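Local coordinates for FrnE protein (Deinococcus radiodurans, PDB 5CO3), which probably acts as a cytoplasmic disulfide oxidoreductase of the DsbA-like thioredoxin class, exchanging thiols and disulfides, at residues D19-R30 against D126-M137; F193-G201 against L211-E221. All blocks are in the same frame, centred on the assembly; numbering follows the deposited sequence. Where two conformers were deposited one is given.

Interaction 1: residues D19-R30 against D126-M137; sequences DIACPWCYIGKR and DAMKERLLRAYM
Ile20 and Leu133 bring the two backbones closest, where the loop ahead of helix 23-30 meets helix 126-137; the axes of the two helices then pass 10.3 Å apart at a signed crossing angle of -134°. Between them lies Tyr26, whose CG stands anti to the backbone N (chi1 -151°), laying the ring along the flank of the other helix. Leu133 CB sits over the centre of that ring, 3.5 Å from its centroid, in a CH-pi contact. At the ring's edge the hydroxyl donates to Glu130 OE2 over 2.8 Å, coming down from above the carboxylate plane, which is turned 68° from the ring. In the modelled conformer Arg30 NH2 meets the same oxygen at 3.1 Å on its syn side, while its NH1 hydrogen-bonds Glu95 O. Lys29 reaches out nearly straight, bends only at its last torsion, and fits as a knob among Asp126, Lys129, Glu130 and Leu133; its NZ lies 2.8 Å from Glu130 OE1, met on the anti side, and 2.9 Å from Asp126 OD1. Glu33 is a further salt-bridge partner of Lys29, and Trp49 NE1 binds the other oxygen of Asp126. At the opposite end of the contact, Ala21 CA rests over a face of Tyr136, 3.9 Å from the ring centroid, while a water joins Ala21 O to Tyr136 OH. Met137 brings its CE up to Ile20 O and Pro23 N, and its SD against Pro23 CG at 3.8 Å. Ile20, Ala21 and Pro23, so packed, flank the thioredoxin-type CxxC: Cys22 just ahead of the helix and Cys25 in its first turn, disulfide-bonded in another structure of this protein but not here. Tyr26 and Lys29, one on each oxygen, hold the Glu130 carboxylate, with Arg30 adding a third donor in this conformer; the surrounding cations are likely to favour its ionised form.

Interaction 2: residues F193-G201 against L211-E221; sequences FFVLGGKYG and LLGALSQVWAE
Leu211 CD2 stands over the centre of the Phe194 ring, 3.9 Å from the centroid, a CH-pi contact in which the two side chains cross at about a right angle. It belongs to the apolar inner part of the contact, where strand 193-196 runs at 18° to helix 211-221 with the axes 9.8 Å apart. Next along, Leu196 wedges its CD2 branch between Ala214 CB and Leu215 CD2, 3.7 Å from each. Val218 turns its CG2 to the Tyr200 ring, reaching CD2 at 3.5 Å, while its CG1 lies near Gly197, where a side chain would be tight.

Polar contacts gather at the outer end. Lys199 and Tyr200 both face Leu196 across a classic beta bulge, and Leu196 O accepts from both of their backbone N atoms, which sends the two side chains toward the helix together. Tyr200 has CG anti to the carbonyl carbon (chi1 -66°), placing its hydroxyl before Glu221, to whose OE2 it donates at a modelled 2.4 Å, so short that the exact length is doubtful; ring and carboxylate planes are turned 71° apart. Lys199 NZ makes a salt bridge to Glu221 OE1 at 2.9 Å, and Gln217 NE2, one helical turn back, bonds to OE2 at 3.2 Å with the oxygen almost in its amide plane. An alanine in place of Glu221 would probably leave the Lys199 ammonium without its salt-bridge mate and the Tyr200 hydroxyl without its acceptor, freeing the Gln217 amide to turn.

Val202 of the outermost strand touches Phe194, Leu196 and Leu211, completing the apolar layer between helix and sheet. The contact therefore grades from a greasy interior to a charged margin, where Lys199 on OE1 and Tyr200 and Gln217 on OE2 hold one carboxylate and the lysine probably steadies its negative charge.

How the interactions relate
Interaction 1 closes before interaction 2 opens along the chain, and their centres lie 22 Å apart within one DsbA-like thioredoxin domain. They meet where Gly28 O packs on Phe194 CZ, 3.8 Å away. Helix 23-38 joins them: its first turns take part in interaction 1, while farther along Phe32 and Ala35 touch Leu211 of interaction 2. The central sheet is the other shared element, since strand 12-18 leads into residues 19-30 and pairs with strand 193-196. Interaction 1 thus ties the CxxC end of the thioredoxin core to the helical part inserted in the chain, and interaction 2 covers the sheet's 193-203 hairpin with the helix that follows it.

Interaction 1: residues D19-R30 against D126-M137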
loop_
_atom_site.group_PDB
_atom_site.type_symbol
_atom_site.label_atom_id
_atom_site.label_comp_id
_atom_site.label_asym_id
_atom_site.label_seq_id
_atom_site.Cartn_x
_atom_site.Cartn_y
_atom_site.Cartn_z
ATOM N N ASP A 19 1.192 1.755 -4.435
ATOM C CA ASP A 19 2.134 1.234 -5.421
ATOM C C ASP A 19 3.493 1.040 -4.777
ATOM O O ASP A 19 3.944 1.847 -3.964
ATOM C CB ASP A 19 2.268 2.164 -6.637
ATOM C CG ASP A 19 2.899 1.463 -7.852
ATOM O OD1 ASP A 19 3.169 0.239 -7.790
ATOM O OD2 ASP A 19 3.098 2.139 -8.874
ATOM N N ILE A 20 4.131 -0.059 -5.160
ATOM C CA ILE A 20 5.472 -0.381 -4.689
ATOM C C ILE A 20 6.455 0.704 -5.113
ATOM O O ILE A 20 7.418 0.994 -4.392
ATOM C CB ILE A 20 5.919 -1.760 -5.224
ATOM C CG1 ILE A 20 5.068 -2.854 -4.581
ATOM C CG2 ILE A 20 7.398 -2.014 -4.957
ATOM C CD1 ILE A 20 4.520 -3.859 -5.531
ATOM N N ALA A 21 6.187 1.337 -6.250
ATOM C CA ALA A 21 7.091 2.380 -6.748
ATOM C C ALA A 21 6.909 3.746 -6.084
ATOM O O ALA A 21 7.619 4.687 -6.424
ATOM C CB ALA A 21 6.940 2.523 -8.283
ATOM N N CYS A 22 5.992 3.874 -5.118
ATOM C CA CYS A 22 5.732 5.181 -4.516
ATOM C C CYS A 22 6.374 5.315 -3.137
ATOM O O CYS A 22 6.027 4.578 -2.223
ATOM C CB CYS A 22 4.228 5.430 -4.406
ATOM S SG CYS A 22 3.820 7.030 -3.666
ATOM N N PRO A 23 7.354 6.216 -2.992
ATOM C CA PRO A 23 8.032 6.339 -1.693
ATOM C C PRO A 23 7.066 6.787 -0.602
ATOM O O PRO A 23 7.298 6.440 0.561
ATOM C CB PRO A 23 9.113 7.393 -1.950
ATOM C CG PRO A 23 9.337 7.319 -3.464
ATOM C CD PRO A 23 7.966 7.074 -4.026
ATOM N N TRP A 24 5.999 7.497 -0.963
ATOM C CA TRP A 24 5.055 7.974 0.045
ATOM C C TRP A 24 4.232 6.811 0.581
ATOM O O TRP A 24 3.732 6.863 1.700
ATOM C CB TRP A 24 4.159 9.079 -0.508
ATOM C CG TRP A 24 4.895 10.374 -0.616
ATOM C CD1 TRP A 24 5.327 10.980 -1.758
ATOM C CD2 TRP A 24 5.322 11.210 0.469
ATOM N NE1 TRP A 24 5.990 12.142 -1.456
ATOM C CE2 TRP A 24 5.995 12.314 -0.095
ATOM C CE3 TRP A 24 5.189 11.139 1.863
ATOM C CZ2 TRP A 24 6.538 13.336 0.683
ATOM C CZ3 TRP A 24 5.730 12.159 2.635
ATOM C CH2 TRP A 24 6.395 13.242 2.043
ATOM N N CYS A 25 4.128 5.736 -0.196
ATOM C CA CYS A 25 3.380 4.579 0.279
ATOM C C CYS A 25 4.098 3.857 1.414
ATOM O O CYS A 25 3.456 3.327 2.317
ATOM C CB CYS A 25 3.096 3.619 -0.883
ATOM S SG CYS A 25 1.809 4.226 -1.977
ATOM N N TYR A 26 5.427 3.806 1.363
ATOM C CA TYR A 26 6.172 3.174 2.440
ATOM C C TYR A 26 6.061 4.054 3.693
ATOM O O TYR A 26 5.774 3.563 4.786
ATOM C CB TYR A 26 7.627 2.965 2.035
ATOM C CG TYR A 26 8.315 1.792 2.677
ATOM C CD1 TYR A 26 7.726 1.067 3.722
ATOM C CD2 TYR A 26 9.567 1.387 2.221
ATOM C CE1 TYR A 26 8.385 -0.010 4.306
ATOM C CE2 TYR A 26 10.223 0.321 2.791
ATOM C CZ TYR A 26 9.643 -0.371 3.820
ATOM O OH TYR A 26 10.314 -1.430 4.376
ATOM N N ILE A 27 6.272 5.356 3.510
ATOM C CA ILE A 27 6.072 6.330 4.588
ATOM C C ILE A 27 4.670 6.202 5.191
ATOM O O ILE A 27 4.512 6.167 6.420
ATOM C CB ILE A 27 6.303 7.764 4.085
ATOM C CG1 ILE A 27 7.804 7.986 3.882
ATOM C CG2 ILE A 27 5.710 8.811 5.071
ATOM C CD1 ILE A 27 8.168 9.142 2.931
ATOM N N GLY A 28 3.662 6.098 4.324
ATOM C CA GLY A 28 2.285 5.978 4.775
ATOM C C GLY A 28 2.004 4.683 5.510
ATOM O O GLY A 28 1.175 4.634 6.432
ATOM N N LYS A 29 2.682 3.617 5.090
ATOM C CA LYS A 29 2.531 2.334 5.755
ATOM C C LYS A 29 3.054 2.437 7.188
ATOM O O LYS A 29 2.417 1.935 8.126
ATOM C CB LYS A 29 3.261 1.232 4.985
ATOM C CG LYS A 29 3.104 -0.186 5.556
ATOM C CD LYS A 29 3.790 -1.223 4.642
ATOM C CE LYS A 29 3.386 -2.647 4.983
ATOM N NZ LYS A 29 3.927 -3.087 6.304
ATOM N N ARG A 30 4.196 3.094 7.361
ATOM C CA ARG A 30 4.748 3.288 8.706
ATOM C C ARG A 30 3.838 4.167 9.566
ATOM O O ARG A 30 3.592 3.872 10.746
ATOM C CB ARG A 30 6.153 3.894 8.643
ATOM C CG ARG A 30 7.243 2.897 8.205
ATOM C CD ARG A 30 7.482 1.831 9.281
ATOM N NE ARG A 30 8.132 0.658 8.705
ATOM C CZ ARG A 30 9.448 0.458 8.684
ATOM N NH1 ARG A 30 10.268 1.340 9.234
ATOM N NH2 ARG A 30 9.948 -0.630 8.112
ATOM N N ASP A 126 0.572 -8.366 3.912
ATOM C CA ASP A 126 1.280 -7.222 4.447
ATOM C C ASP A 126 2.786 -7.459 4.450
ATOM O O ASP A 126 3.547 -6.566 4.089
ATOM C CB ASP A 126 0.803 -6.880 5.855
ATOM C CG ASP A 126 1.373 -5.545 6.342
ATOM O OD1 ASP A 126 2.498 -5.531 6.881
ATOM O OD2 ASP A 126 0.710 -4.506 6.146
ATOM N N ALA A 127 3.220 -8.658 4.835
ATOM C CA ALA A 127 4.654 -8.954 4.842
ATOM C C ALA A 127 5.261 -8.912 3.431
ATOM O O ALA A 127 6.386 -8.463 3.253
ATOM C CB ALA A 127 4.908 -10.306 5.481
ATOM N N MET A 128 4.511 -9.387 2.438
ATOM C CA MET A 128 4.970 -9.315 1.048
ATOM C C MET A 128 5.069 -7.865 0.594
ATOM O O MET A 128 6.053 -7.482 -0.040
ATOM C CB MET A 128 4.034 -10.084 0.117
ATOM C CG MET A 128 4.650 -10.397 -1.253
ATOM S SD MET A 128 6.059 -11.540 -1.156
ATOM C CE MET A 128 7.451 -10.451 -1.365
ATOM N N LYS A 129 4.051 -7.065 0.925
ATOM C CA LYS A 129 4.044 -5.649 0.556
ATOM C C LYS A 129 5.259 -4.960 1.165
ATOM O O LYS A 129 6.000 -4.256 0.480
ATOM C CB LYS A 129 2.747 -4.960 1.011
ATOM C CG LYS A 129 2.756 -3.444 0.828
ATOM C CD LYS A 129 2.580 -3.043 -0.632
ATOM C CE LYS A 129 2.522 -1.532 -0.777
ATOM N NZ LYS A 129 2.311 -1.098 -2.190
ATOM N N GLU A 130 5.458 -5.183 2.459
ATOM C CA GLU A 130 6.600 -4.645 3.190
ATOM C C GLU A 130 7.939 -5.006 2.528
ATOM O O GLU A 130 8.780 -4.133 2.295
ATOM C CB GLU A 130 6.560 -5.159 4.634
ATOM C CG GLU A 130 7.789 -4.830 5.467
ATOM C CD GLU A 130 7.797 -3.389 5.949
ATOM O OE1 GLU A 130 6.716 -2.762 5.997
ATOM O OE2 GLU A 130 8.884 -2.883 6.276
ATOM N N ARG A 131 8.114 -6.291 2.216
ATOM C CA ARG A 131 9.343 -6.784 1.598
ATOM C C ARG A 131 9.609 -6.117 0.265
ATOM O O ARG A 131 10.738 -5.726 -0.016
ATOM C CB ARG A 131 9.274 -8.296 1.398
ATOM C CG ARG A 131 10.613 -8.898 0.944
ATOM C CD ARG A 131 11.658 -8.719 2.045
ATOM N NE ARG A 131 13.040 -8.980 1.624
ATOM C CZ ARG A 131 13.843 -8.078 1.062
ATOM N NH1 ARG A 131 13.397 -6.849 0.788
ATOM N NH2 ARG A 131 15.087 -8.408 0.751
ATOM N N LEU A 132 8.562 -5.983 -0.554
ATOM C CA LEU A 132 8.689 -5.339 -1.856
ATOM C C LEU A 132 9.028 -3.851 -1.732
ATOM O O LEU A 132 9.869 -3.344 -2.467
ATOM C CB LEU A 132 7.407 -5.534 -2.676
ATOM C CG LEU A 132 7.333 -6.961 -3.203
ATOM C CD1 LEU A 132 5.900 -7.311 -3.561
ATOM C CD2 LEU A 132 8.268 -7.132 -4.427
ATOM N N LEU A 133 8.395 -3.163 -0.787
ATOM C CA LEU A 133 8.702 -1.749 -0.589
ATOM C C LEU A 133 10.177 -1.560 -0.225
ATOM O O LEU A 133 10.848 -0.667 -0.746
ATOM C CB LEU A 133 7.788 -1.144 0.495
ATOM C CG LEU A 133 6.328 -0.964 0.051
ATOM C CD1 LEU A 133 5.422 -0.685 1.266
ATOM C CD2 LEU A 133 6.231 0.166 -0.979
ATOM N N ARG A 134 10.680 -2.415 0.662
ATOM C CA ARG A 134 12.079 -2.353 1.060
ATOM C C ARG A 134 13.008 -2.682 -0.116
ATOM O O ARG A 134 14.010 -2.004 -0.351
ATOM C CB ARG A 134 12.336 -3.304 2.236
ATOM C CG ARG A 134 13.745 -3.223 2.810
ATOM C CD ARG A 134 13.914 -4.177 3.994
ATOM N NE ARG A 134 14.878 -5.229 3.685
ATOM C CZ ARG A 134 14.733 -6.514 4.000
ATOM N NH1 ARG A 134 13.651 -6.938 4.652
ATOM N NH2 ARG A 134 15.680 -7.379 3.662
ATOM N N ALA A 135 12.656 -3.721 -0.865
ATOM C CA ALA A 135 13.457 -4.122 -2.015
ATOM C C ALA A 135 13.567 -2.988 -3.033
ATOM O O ALA A 135 14.616 -2.768 -3.619
ATOM C CB ALA A 135 12.856 -5.351 -2.662
ATOM N N TYR A 136 12.472 -2.275 -3.243
ATOM C CA TYR A 136 12.443 -1.201 -4.231
ATOM C C TYR A 136 13.163 0.066 -3.747
ATOM O O TYR A 136 14.023 0.617 -4.435
ATOM C CB TYR A 136 10.993 -0.874 -4.599
ATOM C CG TYR A 136 10.842 0.109 -5.743
ATOM C CD1 TYR A 136 11.025 1.483 -5.558
ATOM C CD2 TYR A 136 10.496 -0.341 -7.014
ATOM C CE1 TYR A 136 10.888 2.379 -6.621
ATOM C CE2 TYR A 136 10.362 0.536 -8.064
ATOM C CZ TYR A 136 10.548 1.892 -7.870
ATOM O OH TYR A 136 10.385 2.733 -8.950
ATOM N N MET A 137 12.794 0.528 -2.559
ATOM C CA MET A 137 13.240 1.834 -2.085
ATOM C C MET A 137 14.645 1.850 -1.505
ATOM O O MET A 137 15.303 2.874 -1.518
ATOM C CB MET A 137 12.287 2.357 -0.997
ATOM C CG MET A 137 10.862 2.584 -1.469
ATOM S SD MET A 137 10.737 3.886 -2.734
ATOM C CE MET A 137 9.153 3.494 -3.435
HETATM O O HOH W 1 9.602 5.280 -8.368
#

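Interaction 2: residues F193-G201 against L211-E221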
loop_
_atom_site.group_PDB
_atom_site.type_symbol
_atom_site.label_atom_id
_atom_site.label_comp_id
_atom_site.label_asym_id
_atom_site.label_seq_id
_atom_site.Cartn_x
_atom_site.Cartn_y
_atom_site.Cartn_z
ATOM N N PHE A 193 -3.744 5.650 -0.557
ATOM C CA PHE A 193 -5.104 6.086 -0.299
ATOM C C PHE A 193 -5.761 5.104 0.659
ATOM O O PHE A 193 -5.806 3.907 0.392
ATOM C CB PHE A 193 -5.905 6.200 -1.602
ATOM C CG PHE A 193 -7.174 6.990 -1.459
ATOM C CD1 PHE A 193 -8.311 6.403 -0.945
ATOM C CD2 PHE A 193 -7.221 8.325 -1.830
ATOM C CE1 PHE A 193 -9.487 7.131 -0.806
ATOM C CE2 PHE A 193 -8.384 9.057 -1.696
ATOM C CZ PHE A 193 -9.520 8.459 -1.187
ATOM N N PHE A 194 -6.277 5.628 1.771
ATOM C CA PHE A 194 -6.920 4.805 2.789
ATOM C C PHE A 194 -8.439 4.885 2.734
ATOM O O PHE A 194 -9.016 5.966 2.591
ATOM C CB PHE A 194 -6.469 5.227 4.190
ATOM C CG PHE A 194 -4.991 5.180 4.404
ATOM C CD1 PHE A 194 -4.177 6.215 3.967
ATOM C CD2 PHE A 194 -4.410 4.114 5.068
ATOM C CE1 PHE A 194 -2.820 6.188 4.181
ATOM C CE2 PHE A 194 -3.054 4.079 5.289
ATOM C CZ PHE A 194 -2.248 5.123 4.845
ATOM N N VAL A 195 -9.091 3.734 2.846
ATOM C CA VAL A 195 -10.535 3.692 2.997
ATOM C C VAL A 195 -10.839 2.949 4.289
ATOM O O VAL A 195 -10.402 1.810 4.478
ATOM C CB VAL A 195 -11.228 3.013 1.806
ATOM C CG1 VAL A 195 -12.720 2.909 2.060
ATOM C CG2 VAL A 195 -10.955 3.788 0.532
ATOM N N LEU A 196 -11.556 3.609 5.190
ATOM C CA LEU A 196 -11.859 3.024 6.485
ATOM C C LEU A 196 -13.362 2.760 6.632
ATOM O O LEU A 196 -14.203 3.634 6.373
ATOM C CB LEU A 196 -11.351 3.932 7.611
ATOM C CG LEU A 196 -9.844 4.182 7.733
ATOM C CD1 LEU A 196 -9.374 5.376 6.899
ATOM C CD2 LEU A 196 -9.471 4.381 9.191
ATOM N N GLY A 197 -13.700 1.530 7.011
ATOM C CA GLY A 197 -15.088 1.147 7.210
ATOM C C GLY A 197 -15.944 1.261 5.960
ATOM O O GLY A 197 -17.172 1.345 6.040
ATOM N N GLY A 198 -15.287 1.280 4.803
ATOM C CA GLY A 198 -15.969 1.350 3.523
ATOM C C GLY A 198 -16.642 2.686 3.290
ATOM O O GLY A 198 -17.373 2.863 2.318
ATOM N N LYS A 199 -16.381 3.637 4.179
ATOM C CA LYS A 199 -17.100 4.902 4.183
ATOM C C LYS A 199 -16.163 6.102 4.102
ATOM O O LYS A 199 -16.436 7.064 3.382
ATOM C CB LYS A 199 -17.966 5.008 5.444
ATOM C CG LYS A 199 -18.762 6.296 5.541
ATOM C CD LYS A 199 -19.293 6.534 6.946
ATOM C CE LYS A 199 -20.027 5.325 7.497
ATOM N NZ LYS A 199 -20.552 5.595 8.868
ATOM N N TYR A 200 -15.064 6.045 4.848
ATOM C CA TYR A 200 -14.194 7.204 4.991
ATOM C C TYR A 200 -12.928 7.075 4.174
ATOM O O TYR A 200 -12.324 6.008 4.117
ATOM C CB TYR A 200 -13.837 7.429 6.464
ATOM C CG TYR A 200 -15.033 7.807 7.302
ATOM C CD1 TYR A 200 -15.644 9.045 7.153
ATOM C CD2 TYR A 200 -15.564 6.918 8.227
ATOM C CE1 TYR A 200 -16.752 9.391 7.910
ATOM C CE2 TYR A 200 -16.670 7.254 8.991
ATOM C CZ TYR A 200 -17.260 8.492 8.831
ATOM O OH TYR A 200 -18.360 8.827 9.592
ATOM N N GLY A 201 -12.526 8.182 3.561
ATOM C CA GLY A 201 -11.320 8.219 2.759
ATOM C C GLY A 201 -10.257 9.127 3.344
ATOM O O GLY A 201 -10.554 10.219 3.829
ATOM N N LEU A 211 -4.874 9.319 11.018
ATOM C CA LEU A 211 -5.316 7.942 10.835
ATOM C C LEU A 211 -5.873 7.339 12.136
ATOM O O LEU A 211 -6.871 6.623 12.107
ATOM C CB LEU A 211 -4.161 7.092 10.287
ATOM C CG LEU A 211 -3.788 7.393 8.832
ATOM C CD1 LEU A 211 -2.427 6.804 8.495
ATOM C CD2 LEU A 211 -4.868 6.858 7.887
ATOM N N LEU A 212 -5.250 7.647 13.277
ATOM C CA LEU A 212 -5.780 7.220 14.574
ATOM C C LEU A 212 -7.162 7.842 14.825
ATOM O O LEU A 212 -8.063 7.193 15.354
ATOM C CB LEU A 212 -4.817 7.598 15.708
ATOM C CG LEU A 212 -5.267 7.324 17.155
ATOM C CD1 LEU A 212 -5.543 5.846 17.362
ATOM C CD2 LEU A 212 -4.210 7.812 18.131
ATOM N N GLY A 213 -7.320 9.098 14.426
ATOM C CA GLY A 213 -8.584 9.784 14.581
ATOM C C GLY A 213 -9.671 9.122 13.760
ATOM O O GLY A 213 -10.806 8.992 14.200
ATOM N N ALA A 214 -9.318 8.703 12.551
ATOM C CA ALA A 214 -10.265 8.027 11.672
ATOM C C ALA A 214 -10.664 6.660 12.228
ATOM O O ALA A 214 -11.845 6.325 12.276
ATOM C CB ALA A 214 -9.671 7.880 10.274
ATOM N N LEU A 215 -9.672 5.869 12.633
ATOM C CA LEU A 215 -9.935 4.589 13.285
ATOM C C LEU A 215 -10.890 4.770 14.461
ATOM O O LEU A 215 -11.886 4.046 14.588
ATOM C CB LEU A 215 -8.628 3.959 13.763
ATOM C CG LEU A 215 -7.705 3.401 12.672
ATOM C CD1 LEU A 215 -6.371 3.035 13.276
ATOM C CD2 LEU A 215 -8.356 2.196 11.994
ATOM N N SER A 216 -10.581 5.759 15.300
ATOM C CA SER A 216 -11.349 6.052 16.504
ATOM C C SER A 216 -12.763 6.509 16.178
ATOM O O SER A 216 -13.713 6.148 16.875
ATOM C CB SER A 216 -10.652 7.136 17.339
ATOM O OG SER A 216 -9.315 6.778 17.636
ATOM N N GLN A 217 -12.901 7.319 15.134
ATOM C CA GLN A 217 -14.216 7.802 14.741
ATOM C C GLN A 217 -15.064 6.638 14.246
ATOM O O GLN A 217 -16.235 6.519 14.594
ATOM C CB GLN A 217 -14.111 8.880 13.660
ATOM C CG GLN A 217 -15.456 9.307 13.087
ATOM C CD GLN A 217 -15.360 10.524 12.184
ATOM O OE1 GLN A 217 -14.383 11.274 12.229
ATOM N NE2 GLN A 217 -16.380 10.727 11.359
ATOM N N VAL A 218 -14.463 5.769 13.441
ATOM C CA VAL A 218 -15.198 4.638 12.895
ATOM C C VAL A 218 -15.637 3.686 13.999
ATOM O O VAL A 218 -16.791 3.265 14.023
ATOM C CB VAL A 218 -14.368 3.874 11.851
ATOM C CG1 VAL A 218 -15.059 2.571 11.473
ATOM C CG2 VAL A 218 -14.153 4.742 10.632
ATOM N N TRP A 219 -14.736 3.365 14.926
ATOM C CA TRP A 219 -15.103 2.506 16.058
ATOM C C TRP A 219 -16.259 3.106 16.860
ATOM O O TRP A 219 -17.204 2.405 17.243
ATOM C CB TRP A 219 -13.906 2.271 16.982
ATOM C CG TRP A 219 -14.236 1.370 18.126
ATOM C CD1 TRP A 219 -14.615 1.746 19.384
ATOM C CD2 TRP A 219 -14.240 -0.062 18.118
ATOM N NE1 TRP A 219 -14.846 0.638 20.158
ATOM C CE2 TRP A 219 -14.629 -0.485 19.405
ATOM C CE3 TRP A 219 -13.949 -1.027 17.150
ATOM C CZ2 TRP A 219 -14.732 -1.829 19.751
ATOM C CZ3 TRP A 219 -14.053 -2.363 17.491
ATOM C CH2 TRP A 219 -14.438 -2.753 18.782
ATOM N N ALA A 220 -16.174 4.407 17.105
ATOM C CA ALA A 220 -17.194 5.114 17.867
ATOM C C ALA A 220 -18.554 5.000 17.191
ATOM O O ALA A 220 -19.568 4.768 17.850
ATOM C CB ALA A 220 -16.809 6.564 18.035
ATOM N N GLU A 221 -18.570 5.150 15.871
ATOM C CA GLU A 221 -19.819 5.088 15.125
ATOM C C GLU A 221 -20.412 3.682 15.126
ATOM O O GLU A 221 -21.627 3.513 15.058
ATOM C CB GLU A 221 -19.610 5.572 13.695
ATOM C CG GLU A 221 -19.280 7.045 13.615
ATOM C CD GLU A 221 -19.179 7.539 12.189
ATOM O OE1 GLU A 221 -19.604 6.807 11.271
ATOM O OE2 GLU A 221 -18.677 8.663 11.989
#